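Local coordinates for protein sulfite reductase [ferredoxin] (Mycobacterium tuberculosis, PDB 1ZJ8) that reduces sulfite to sulfide with electrons from ferredoxin, using a siroheme and a [4Fe-4S] cluster, probably for the synthesis of sulfur-containing amino acids and cofactors, at residues 459-465 with 543-547; 504-508 with 519-523; 368-372 with 411-415; 239-244 with 328-333. All coordinates share one frame; numbering follows the deposited sequence.

Contact 1. Residues 459-465 with 543-547; sequences INSQLDV and FVKHR
Arg547 leaves the backbone with CG anti to N (chi1 -155°) and runs extended from CG to NE, which carries its guanidinium across to Asp464. Asp464 meets it from the opposite direction, with CG between its own N and carbonyl carbon (chi1 57°). In this salt bridge NH2 of Arg547 donates to OD1 of Asp464 at 3.1 Å, on the syn side of the carboxylate and close to the guanidinium plane. The same NH2 bonds OD2 of Asp464 weakly at 3.5 Å. The two flat groups are turned 59° apart, and one nitrogen serves both oxygens. NH2 also donates to the backbone O of Glu551. Within the 4Fe-4S domain, the contact joins the turns ending helix 457-460 to the last turn of helix 532-545 and the residues after it. Asn460 to Leu463 form a type I beta turn, and an inverse gamma turn centred on Leu463 overlaps its end. Beside the salt bridge the contact is apolar. CG1 of Val544 meets CB of Gln462 at 3.8 Å, the side chains crossing at about a right angle. CG2 of Val544 lies 4.4 Å from CG1 of Ile459. CG1 of Val465 approaches the edge of the Phe543 ring, 4.5 Å from CE2.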
loop_
_atom_site.group_PDB
_atom_site.type_symbol
_atom_site.label_atom_id
_atom_site.label_comp_id
_atom_site.label_asym_id
_atom_site.label_seq_id
_atom_site.Cartn_x
_atom_site.Cartn_y
_atom_site.Cartn_z
ATOM N N ILE A 459 -15.578 18.536 20.354
ATOM C CA ILE A 459 -16.630 17.608 19.941
ATOM C C ILE A 459 -16.261 16.136 20.128
ATOM O O ILE A 459 -17.113 15.258 19.994
ATOM C CB ILE A 459 -16.957 17.848 18.424
ATOM C CG1 ILE A 459 -18.465 17.876 18.207
ATOM C CG2 ILE A 459 -16.250 16.837 17.476
ATOM C CD1 ILE A 459 -19.121 19.173 18.672
ATOM N N ASN A 460 -14.989 15.867 20.415
ATOM C CA ASN A 460 -14.462 14.492 20.481
ATOM C C ASN A 460 -15.288 13.517 21.335
ATOM O O ASN A 460 -15.393 12.336 21.017
ATOM C CB ASN A 460 -13.016 14.515 20.991
ATOM C CG ASN A 460 -12.371 13.141 20.986
ATOM O OD1 ASN A 460 -12.641 12.312 20.113
ATOM N ND2 ASN A 460 -11.508 12.895 21.960
ATOM N N SER A 461 -15.850 14.026 22.426
ATOM C CA SER A 461 -16.799 13.292 23.256
ATOM C C SER A 461 -17.850 12.499 22.434
ATOM O O SER A 461 -18.129 11.328 22.730
ATOM C CB SER A 461 -17.493 14.289 24.199
ATOM O OG SER A 461 -17.880 15.486 23.520
ATOM N N GLN A 462 -18.409 13.146 21.407
ATOM C CA GLN A 462 -19.483 12.568 20.585
ATOM C C GLN A 462 -19.027 11.521 19.567
ATOM O O GLN A 462 -19.841 10.758 19.038
ATOM C CB GLN A 462 -20.211 13.672 19.802
ATOM C CG GLN A 462 -21.278 14.414 20.577
ATOM C CD GLN A 462 -20.752 15.666 21.219
ATOM O OE1 GLN A 462 -20.946 16.763 20.696
ATOM N NE2 GLN A 462 -20.072 15.517 22.353
ATOM N N LEU A 463 -17.743 11.503 19.255
ATOM C CA LEU A 463 -17.296 10.753 18.088
ATOM C C LEU A 463 -17.053 9.291 18.407
ATOM O O LEU A 463 -15.923 8.788 18.390
ATOM C CB LEU A 463 -16.073 11.403 17.431
ATOM C CG LEU A 463 -16.462 12.494 16.434
ATOM C CD1 LEU A 463 -15.219 13.121 15.814
ATOM C CD2 LEU A 463 -17.382 11.936 15.354
ATOM N N ASP A 464 -18.164 8.609 18.659
ATOM C CA ASP A 464 -18.169 7.167 18.915
ATOM C C ASP A 464 -17.774 6.336 17.694
ATOM O O ASP A 464 -17.643 5.122 17.795
ATOM C CB ASP A 464 -19.568 6.721 19.394
ATOM C CG ASP A 464 -20.684 7.079 18.393
ATOM O OD1 ASP A 464 -20.471 6.910 17.171
ATOM O OD2 ASP A 464 -21.773 7.526 18.825
ATOM N N VAL A 465 -17.638 6.985 16.542
ATOM C CA VAL A 465 -17.400 6.287 15.292
ATOM C C VAL A 465 -16.268 7.004 14.545
ATOM O O VAL A 465 -16.232 8.236 14.505
ATOM C CB VAL A 465 -18.755 6.186 14.476
ATOM C CG1 VAL A 465 -18.992 7.414 13.584
ATOM C CG2 VAL A 465 -18.840 4.880 13.665
ATOM N N PHE A 543 -21.792 16.995 10.307
ATOM C CA PHE A 543 -22.095 15.586 10.536
ATOM C C PHE A 543 -22.711 15.371 11.909
ATOM O O PHE A 543 -23.698 14.664 12.016
ATOM C CB PHE A 543 -20.870 14.677 10.347
ATOM C CG PHE A 543 -21.110 13.237 10.748
ATOM C CD1 PHE A 543 -22.063 12.474 10.110
ATOM C CD2 PHE A 543 -20.377 12.651 11.763
ATOM C CE1 PHE A 543 -22.288 11.149 10.485
ATOM C CE2 PHE A 543 -20.601 11.318 12.134
ATOM C CZ PHE A 543 -21.558 10.575 11.491
ATOM N N VAL A 544 -22.162 15.998 12.946
ATOM C CA VAL A 544 -22.663 15.760 14.317
ATOM C C VAL A 544 -23.954 16.572 14.612
ATOM O O VAL A 544 -24.622 16.321 15.600
ATOM C CB VAL A 544 -21.554 15.971 15.401
ATOM C CG1 VAL A 544 -21.858 15.172 16.662
ATOM C CG2 VAL A 544 -20.197 15.536 14.876
ATOM N N LYS A 545 -24.318 17.513 13.742
ATOM C CA LYS A 545 -25.571 18.247 13.878
ATOM C C LYS A 545 -26.695 17.414 13.258
ATOM O O LYS A 545 -27.470 16.781 13.980
ATOM C CB LYS A 545 -25.455 19.630 13.216
ATOM C CG LYS A 545 -26.694 20.500 13.335
ATOM C CD LYS A 545 -26.959 20.899 14.793
ATOM C CE LYS A 545 -28.184 21.782 14.909
ATOM N NZ LYS A 545 -28.160 22.850 13.877
ATOM N N HIS A 546 -26.725 17.365 11.921
ATOM C CA HIS A 546 -27.783 16.717 11.150
ATOM C C HIS A 546 -27.720 15.180 11.270
ATOM O O HIS A 546 -28.117 14.454 10.364
ATOM C CB HIS A 546 -27.658 17.140 9.678
ATOM C CG HIS A 546 -27.804 18.618 9.453
ATOM N ND1 HIS A 546 -26.723 19.472 9.369
ATOM C CD2 HIS A 546 -28.904 19.393 9.279
ATOM C CE1 HIS A 546 -27.149 20.710 9.169
ATOM N NE2 HIS A 546 -28.469 20.688 9.106
ATOM N N ARG A 547 -27.274 14.684 12.419
ATOM C CA ARG A 547 -26.891 13.288 12.545
ATOM C C ARG A 547 -27.981 12.401 13.123
ATOM O O ARG A 547 -28.684 12.790 14.065
ATOM C CB ARG A 547 -25.685 13.173 13.455
ATOM C CG ARG A 547 -24.846 11.945 13.210
ATOM C CD ARG A 547 -23.870 11.771 14.342
ATOM N NE ARG A 547 -23.482 10.380 14.515
ATOM C CZ ARG A 547 -22.833 9.902 15.574
ATOM N NH1 ARG A 547 -22.487 10.702 16.590
ATOM N NH2 ARG A 547 -22.526 8.609 15.618
#

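Contact 2. Residues 504-508 with 519-523; sequences FQVHL and GRKLR
The backbone N of Arg520 donates to O of Leu508 at 2.8 Å. The return bond, from N of Leu508 to O of Arg520, is 2.9 Å long and fairly straight (163°). Together they make Leu508 and Arg520 an antiparallel hydrogen-bonded pair. CA of His507 adds a CA-H...O contact to O of Arg520 at 3.4 Å. Lys521 lies beside His507 on one face of the sheet, both side chains pointing the same way. The lysine chain bends at chi3 (71°), and its methylenes pass CE1 of the imidazole, with CE 3.7 Å away. CE also comes to 3.4 Å from OE1 of Gln505. That oxygen takes its hydrogen bond from NZ of Lys489. On the other face, CD1 of Leu508 meets CD1 of Leu522 at 4.0 Å. Arg520 starts on this face too, and its guanidinium forms a salt bridge with Glu562. The contact pairs the strands of the beta hairpin 500-508 and 520-528, the latter an outermost strand of a mixed sheet in the 4Fe-4S domain. The side chain of His507 is about 12 Å from the iron-sulfur cluster. Strand 486-494 flanks strand 500-508, and Tyr535 of helix 532-545 packs on Val506 and Leu508.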
loop_
_atom_site.group_PDB
_atom_site.type_symbol
_atom_site.label_atom_id
_atom_site.label_comp_id
_atom_site.label_asym_id
_atom_site.label_seq_id
_atom_site.Cartn_x
_atom_site.Cartn_y
_atom_site.Cartn_z
ATOM N N PHE A 504 -7.448 20.238 -3.649
ATOM C CA PHE A 504 -7.920 18.856 -3.620
ATOM C C PHE A 504 -9.377 18.739 -4.077
ATOM O O PHE A 504 -10.211 19.598 -3.779
ATOM C CB PHE A 504 -7.751 18.273 -2.195
ATOM C CG PHE A 504 -6.316 18.243 -1.713
ATOM C CD1 PHE A 504 -5.761 19.334 -1.043
ATOM C CD2 PHE A 504 -5.513 17.144 -1.953
ATOM C CE1 PHE A 504 -4.440 19.325 -0.622
ATOM C CE2 PHE A 504 -4.198 17.138 -1.532
ATOM C CZ PHE A 504 -3.663 18.236 -0.865
ATOM N N GLN A 505 -9.648 17.673 -4.828
ATOM C CA GLN A 505 -11.003 17.225 -5.130
ATOM C C GLN A 505 -11.379 16.251 -4.017
ATOM O O GLN A 505 -10.525 15.522 -3.521
ATOM C CB GLN A 505 -11.031 16.526 -6.511
ATOM C CG GLN A 505 -12.442 16.165 -7.089
ATOM C CD GLN A 505 -12.389 15.528 -8.527
ATOM O OE1 GLN A 505 -12.651 14.332 -8.711
ATOM N NE2 GLN A 505 -12.047 16.344 -9.530
ATOM N N VAL A 506 -12.648 16.245 -3.636
ATOM C CA VAL A 506 -13.119 15.575 -2.432
ATOM C C VAL A 506 -14.002 14.369 -2.748
ATOM O O VAL A 506 -14.984 14.484 -3.477
ATOM C CB VAL A 506 -13.928 16.588 -1.592
ATOM C CG1 VAL A 506 -14.617 15.935 -0.382
ATOM C CG2 VAL A 506 -13.001 17.723 -1.157
ATOM N N HIS A 507 -13.661 13.214 -2.188
ATOM C CA HIS A 507 -14.487 12.018 -2.326
ATOM C C HIS A 507 -15.002 11.699 -0.929
ATOM O O HIS A 507 -14.221 11.639 0.023
ATOM C CB HIS A 507 -13.689 10.840 -2.902
ATOM C CG HIS A 507 -13.142 11.077 -4.285
ATOM N ND1 HIS A 507 -13.554 10.352 -5.387
ATOM C CD2 HIS A 507 -12.195 11.938 -4.742
ATOM C CE1 HIS A 507 -12.902 10.767 -6.461
ATOM N NE2 HIS A 507 -12.071 11.727 -6.097
ATOM N N LEU A 508 -16.310 11.527 -0.789
ATOM C CA LEU A 508 -16.897 11.320 0.525
ATOM C C LEU A 508 -17.594 9.967 0.628
ATOM O O LEU A 508 -18.302 9.553 -0.291
ATOM C CB LEU A 508 -17.870 12.453 0.830
ATOM C CG LEU A 508 -17.203 13.809 1.085
ATOM C CD1 LEU A 508 -18.149 14.955 0.772
ATOM C CD2 LEU A 508 -16.725 13.917 2.524
ATOM N N GLY A 519 -16.428 6.373 -2.722
ATOM C CA GLY A 519 -16.974 7.632 -2.226
ATOM C C GLY A 519 -17.555 8.433 -3.371
ATOM O O GLY A 519 -17.171 8.224 -4.524
ATOM N N ARG A 520 -18.479 9.343 -3.059
ATOM C CA ARG A 520 -19.085 10.187 -4.081
ATOM C C ARG A 520 -18.309 11.496 -4.224
ATOM O O ARG A 520 -17.756 12.029 -3.259
ATOM C CB ARG A 520 -20.586 10.411 -3.852
ATOM C CG ARG A 520 -21.041 10.581 -2.408
ATOM C CD ARG A 520 -22.511 11.055 -2.306
ATOM N NE ARG A 520 -22.715 12.414 -2.844
ATOM C CZ ARG A 520 -23.653 13.286 -2.444
ATOM N NH1 ARG A 520 -24.514 12.999 -1.466
ATOM N NH2 ARG A 520 -23.718 14.476 -3.022
ATOM N N LYS A 521 -18.263 11.979 -5.458
ATOM C CA LYS A 521 -17.466 13.132 -5.845
ATOM C C LYS A 521 -18.436 14.300 -5.822
ATOM O O LYS A 521 -19.624 14.099 -6.042
ATOM C CB LYS A 521 -16.893 12.912 -7.251
ATOM C CG LYS A 521 -16.465 11.450 -7.521
ATOM C CD LYS A 521 -16.125 11.176 -8.983
ATOM C CE LYS A 521 -14.814 11.831 -9.391
ATOM N NZ LYS A 521 -13.992 10.937 -10.239
ATOM N N LEU A 522 -17.958 15.505 -5.529
ATOM C CA LEU A 522 -18.855 16.660 -5.469
ATOM C C LEU A 522 -18.687 17.580 -6.670
ATOM O O LEU A 522 -17.608 17.681 -7.266
ATOM C CB LEU A 522 -18.731 17.417 -4.139
ATOM C CG LEU A 522 -19.401 16.729 -2.930
ATOM C CD1 LEU A 522 -19.543 17.717 -1.770
ATOM C CD2 LEU A 522 -20.771 16.095 -3.268
ATOM N N ARG A 523 -19.786 18.267 -6.977
ATOM C CA ARG A 523 -20.030 18.882 -8.289
ATOM C C ARG A 523 -19.024 19.972 -8.665
ATOM O O ARG A 523 -18.117 19.738 -9.469
ATOM C CB ARG A 523 -21.478 19.431 -8.316
ATOM C CG ARG A 523 -21.832 20.418 -9.475
ATOM C CD ARG A 523 -23.358 20.655 -9.608
ATOM N NE ARG A 523 -24.060 20.481 -8.326
ATOM C CZ ARG A 523 -25.361 20.206 -8.183
ATOM N NH1 ARG A 523 -26.176 20.086 -9.236
ATOM N NH2 ARG A 523 -25.860 20.065 -6.957
#

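Contact 3. Residues 368-372 with 411-415; sequences ILTAV and ALGLQ
Leu412 reaches toward helix 366-379 of the second ferredoxin-like half domain and sets its forked end against the methyl of Ala371. CD2 and CD1 of Leu412 are 3.5 Å and 3.7 Å from CB of Ala371. The small alanine leaves a shallow dip on the helix surface between the larger Ile368 and Val372, and the leucine fork fills it. Ile368 forms one wall, with CG1 4.3 Å from CD2 of Leu412. Val372 forms another, with CG2 4.2 Å from CD1 of Leu412. Leu414 supplies a second bump. Its CD1 settles between two methyls one helical turn apart, CG2 of Ile368 and CG2 of Val372, at 3.8 Å from each. The valine branch is placed for this by a chi1 of 171°, which sets CG2 anti to the carbonyl carbon. Leu414 crosses Val372 at about a right angle and Ile368 at a slant. No hydrogen bond links the two segments. Gly413, with positive phi, ends helix 399-411 in a Schellman motif, and the chain turns there between the two leucines. Leu121 of helix 118-131 packs on Leu369 and Val372. Leu414 also touches Val364 of strand 363-365, which leads into helix 366-379.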
loop_
_atom_site.group_PDB
_atom_site.type_symbol
_atom_site.label_atom_id
_atom_site.label_comp_id
_atom_site.label_asym_id
_atom_site.label_seq_id
_atom_site.Cartn_x
_atom_site.Cartn_y
_atom_site.Cartn_z
ATOM N N ILE A 368 14.410 6.575 14.729
ATOM C CA ILE A 368 13.238 6.010 15.394
ATOM C C ILE A 368 13.198 4.487 15.273
ATOM O O ILE A 368 12.952 3.786 16.263
ATOM C CB ILE A 368 11.929 6.632 14.901
ATOM C CG1 ILE A 368 11.777 8.014 15.532
ATOM C CG2 ILE A 368 10.721 5.753 15.299
ATOM C CD1 ILE A 368 10.606 8.797 15.010
ATOM N N LEU A 369 13.432 3.979 14.066
ATOM C CA LEU A 369 13.411 2.535 13.845
ATOM C C LEU A 369 14.450 1.850 14.734
ATOM O O LEU A 369 14.213 0.758 15.285
ATOM C CB LEU A 369 13.676 2.203 12.360
ATOM C CG LEU A 369 12.575 2.589 11.363
ATOM C CD1 LEU A 369 13.019 2.387 9.914
ATOM C CD2 LEU A 369 11.320 1.776 11.610
ATOM N N THR A 370 15.604 2.496 14.878
ATOM C CA THR A 370 16.661 1.924 15.689
ATOM C C THR A 370 16.226 2.004 17.134
ATOM O O THR A 370 16.399 1.048 17.892
ATOM C CB THR A 370 18.032 2.568 15.412
ATOM O OG1 THR A 370 18.283 2.501 14.006
ATOM C CG2 THR A 370 19.166 1.807 16.122
ATOM N N ALA A 371 15.607 3.122 17.497
ATOM C CA ALA A 371 15.107 3.308 18.866
ATOM C C ALA A 371 14.109 2.211 19.274
ATOM O O ALA A 371 14.152 1.712 20.418
ATOM C CB ALA A 371 14.486 4.678 19.002
ATOM N N VAL A 372 13.230 1.856 18.333
ATOM C CA VAL A 372 12.222 0.811 18.537
ATOM C C VAL A 372 12.891 -0.561 18.702
ATOM O O VAL A 372 12.455 -1.383 19.511
ATOM C CB VAL A 372 11.198 0.734 17.342
ATOM C CG1 VAL A 372 10.288 -0.498 17.473
ATOM C CG2 VAL A 372 10.362 2.006 17.227
ATOM N N ALA A 411 7.324 8.324 23.961
ATOM C CA ALA A 411 8.426 9.269 23.949
ATOM C C ALA A 411 9.046 9.443 22.543
ATOM O O ALA A 411 9.638 10.477 22.265
ATOM C CB ALA A 411 9.450 8.867 24.941
ATOM N N LEU A 412 8.908 8.442 21.669
ATOM C CA LEU A 412 9.299 8.572 20.254
ATOM C C LEU A 412 8.169 9.070 19.348
ATOM O O LEU A 412 8.350 9.169 18.146
ATOM C CB LEU A 412 9.754 7.232 19.701
ATOM C CG LEU A 412 10.986 6.600 20.321
ATOM C CD1 LEU A 412 10.934 5.114 20.067
ATOM C CD2 LEU A 412 12.224 7.201 19.722
ATOM N N GLY A 413 6.993 9.345 19.906
ATOM C CA GLY A 413 5.843 9.813 19.112
ATOM C C GLY A 413 5.061 8.710 18.424
ATOM O O GLY A 413 4.330 8.957 17.460
ATOM N N LEU A 414 5.207 7.483 18.913
ATOM C CA LEU A 414 4.443 6.349 18.392
ATOM C C LEU A 414 3.388 5.918 19.415
ATOM O O LEU A 414 3.673 5.173 20.354
ATOM C CB LEU A 414 5.384 5.202 18.043
ATOM C CG LEU A 414 6.378 5.495 16.923
ATOM C CD1 LEU A 414 7.496 4.443 16.866
ATOM C CD2 LEU A 414 5.653 5.556 15.599
ATOM N N GLN A 415 2.158 6.391 19.207
ATOM C CA GLN A 415 1.094 6.292 20.213
ATOM C C GLN A 415 0.318 5.030 20.018
ATOM O O GLN A 415 -0.085 4.742 18.907
ATOM C CB GLN A 415 0.152 7.497 20.108
ATOM C CG GLN A 415 0.893 8.826 20.036
ATOM C CD GLN A 415 -0.008 10.055 20.079
ATOM O OE1 GLN A 415 -1.221 9.991 19.813
ATOM N NE2 GLN A 415 0.595 11.195 20.411
#

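Contact 4. Residues 239-244 with 328-333; sequences IGVNHP and IDGPAP
Apolar contacts join Val241 and Ile239 to Pro333. CG2 of Val241 lies 4.0 Å from CB of Pro333, and the two side chains cross at about a right angle. Chi1 of Val241 (72°) puts CG2 anti to the backbone N and leaves CG1 to face the chain at Pro331, 3.9 Å from its O. CG2 of Ile239 touches CG of Pro333 at 4.2 Å. At the other end, CD of Pro244 is 4.4 Å from CG of Pro331. Strands 236-243 and 328-329 belong to one mixed six-stranded sheet but are not neighbours in it. Strand 236-243 lies inside the sheet and strand 328-329 at its edge, with strands 249-254 and 266-272 between them. After 328-329 the chain runs on as a proline-rich loop across strand 236-243, the two segments being 106° apart in direction. The ring contacts belong to His243. Its CG is anti to the backbone N (chi1 -170°), and the imidazole reaches the start of the loop. CA of Gly330 sits at the ring edge, in plane, 3.8 Å from ND1 of His243. CD of Pro331 approaches the same nitrogen at 3.7 Å. His246 stacks on the His243 ring, and Trp271 also meets it. Polar links lead outside the pair: the carboxylate of Asp329 forms a salt bridge with Arg315, and O of Gly330 accepts from Arg267.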
loop_
_atom_site.group_PDB
_atom_site.type_symbol
_atom_site.label_atom_id
_atom_site.label_comp_id
_atom_site.label_asym_id
_atom_site.label_seq_id
_atom_site.Cartn_x
_atom_site.Cartn_y
_atom_site.Cartn_z
ATOM N N ILE A 239 -8.269 -14.898 1.310
ATOM C CA ILE A 239 -8.736 -14.446 2.618
ATOM C C ILE A 239 -9.407 -15.609 3.340
ATOM O O ILE A 239 -10.252 -16.277 2.774
ATOM C CB ILE A 239 -9.700 -13.232 2.478
ATOM C CG1 ILE A 239 -8.982 -11.862 2.438
ATOM C CG2 ILE A 239 -10.628 -13.167 3.677
ATOM C CD1 ILE A 239 -7.552 -11.814 1.990
ATOM N N GLY A 240 -9.012 -15.838 4.591
ATOM C CA GLY A 240 -9.477 -16.978 5.399
ATOM C C GLY A 240 -10.980 -17.196 5.490
ATOM O O GLY A 240 -11.744 -16.234 5.543
ATOM N N VAL A 241 -11.391 -18.469 5.489
ATOM C CA VAL A 241 -12.775 -18.869 5.807
ATOM C C VAL A 241 -12.908 -20.354 6.125
ATOM O O VAL A 241 -12.194 -21.194 5.563
ATOM C CB VAL A 241 -13.789 -18.549 4.680
ATOM C CG1 VAL A 241 -13.613 -19.494 3.475
ATOM C CG2 VAL A 241 -15.230 -18.600 5.236
ATOM N N ASN A 242 -13.858 -20.668 6.999
ATOM C CA ASN A 242 -14.188 -22.052 7.325
ATOM C C ASN A 242 -15.147 -22.657 6.321
ATOM O O ASN A 242 -16.319 -22.274 6.286
ATOM C CB ASN A 242 -14.829 -22.102 8.704
ATOM C CG ASN A 242 -14.051 -21.314 9.709
ATOM O OD1 ASN A 242 -12.914 -21.671 10.032
ATOM N ND2 ASN A 242 -14.629 -20.200 10.182
ATOM N N HIS A 243 -14.659 -23.576 5.489
ATOM C CA HIS A 243 -15.559 -24.319 4.614
ATOM C C HIS A 243 -16.292 -25.279 5.556
ATOM O O HIS A 243 -15.640 -25.920 6.386
ATOM C CB HIS A 243 -14.829 -25.079 3.492
ATOM C CG HIS A 243 -15.758 -25.638 2.455
ATOM N ND1 HIS A 243 -16.129 -24.932 1.331
ATOM C CD2 HIS A 243 -16.434 -26.807 2.397
ATOM C CE1 HIS A 243 -16.974 -25.650 0.617
ATOM N NE2 HIS A 243 -17.179 -26.789 1.247
ATOM N N PRO A 244 -17.645 -25.351 5.459
ATOM C CA PRO A 244 -18.395 -26.192 6.394
ATOM C C PRO A 244 -18.004 -27.649 6.315
ATOM O O PRO A 244 -18.032 -28.338 7.330
ATOM C CB PRO A 244 -19.857 -25.994 5.981
ATOM C CG PRO A 244 -19.805 -25.486 4.604
ATOM C CD PRO A 244 -18.543 -24.679 4.502
ATOM N N ILE A 328 -12.499 -26.152 -5.742
ATOM C CA ILE A 328 -13.620 -26.478 -4.874
ATOM C C ILE A 328 -14.449 -25.202 -4.655
ATOM O O ILE A 328 -13.882 -24.129 -4.473
ATOM C CB ILE A 328 -13.135 -27.035 -3.519
ATOM C CG1 ILE A 328 -12.293 -28.304 -3.723
ATOM C CG2 ILE A 328 -14.309 -27.291 -2.554
ATOM C CD1 ILE A 328 -10.785 -28.086 -3.422
ATOM N N ASP A 329 -15.778 -25.321 -4.711
ATOM C CA ASP A 329 -16.681 -24.207 -4.428
ATOM C C ASP A 329 -16.581 -23.859 -2.943
ATOM O O ASP A 329 -16.382 -24.742 -2.100
ATOM C CB ASP A 329 -18.144 -24.571 -4.746
ATOM C CG ASP A 329 -18.466 -24.591 -6.247
ATOM O OD1 ASP A 329 -17.660 -24.138 -7.104
ATOM O OD2 ASP A 329 -19.572 -25.062 -6.567
ATOM N N GLY A 330 -16.730 -22.575 -2.617
ATOM C CA GLY A 330 -16.695 -22.150 -1.223
ATOM C C GLY A 330 -17.502 -20.898 -0.989
ATOM O O GLY A 330 -17.809 -20.179 -1.912
ATOM N N PRO A 331 -17.861 -20.648 0.269
ATOM C CA PRO A 331 -18.526 -19.407 0.651
ATOM C C PRO A 331 -17.600 -18.213 0.857
ATOM O O PRO A 331 -16.365 -18.347 0.935
ATOM C CB PRO A 331 -19.174 -19.764 2.000
ATOM C CG PRO A 331 -18.263 -20.768 2.600
ATOM C CD PRO A 331 -17.681 -21.554 1.427
ATOM N N ALA A 332 -18.236 -17.054 0.952
ATOM C CA ALA A 332 -17.603 -15.824 1.367
ATOM C C ALA A 332 -17.668 -15.758 2.881
ATOM O O ALA A 332 -18.582 -16.290 3.485
ATOM C CB ALA A 332 -18.331 -14.642 0.762
ATOM N N PRO A 333 -16.687 -15.102 3.503
ATOM C CA PRO A 333 -16.776 -14.868 4.945
ATOM C C PRO A 333 -17.597 -13.626 5.199
ATOM O O PRO A 333 -17.681 -12.777 4.316
ATOM C CB PRO A 333 -15.325 -14.632 5.337
ATOM C CG PRO A 333 -14.728 -13.982 4.124
ATOM C CD PRO A 333 -15.464 -14.523 2.918
#

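Overall arrangement
All four contacts are partly buried and none touches another. Contacts 1 and 2 lie in the same 4Fe-4S domain. Strand 520-528 of contact 2 leads into helix 532-545 of contact 1, and their nearest atoms are about 9 Å apart. Contact 1, its centre about 30 Å from the centre of the chain, is peripheral and combines a salt bridge with small apolar touches. Contact 2 is the one held by backbone bonds between strands. Contact 3 is wholly apolar, helix against loop. Contact 4, whose 239-244 segment lies in the other 4Fe-4S domain, relies on proline and histidine packing without a cross-segment hydrogen bond; its Ile239 side chain is about 13 Å from the siroheme.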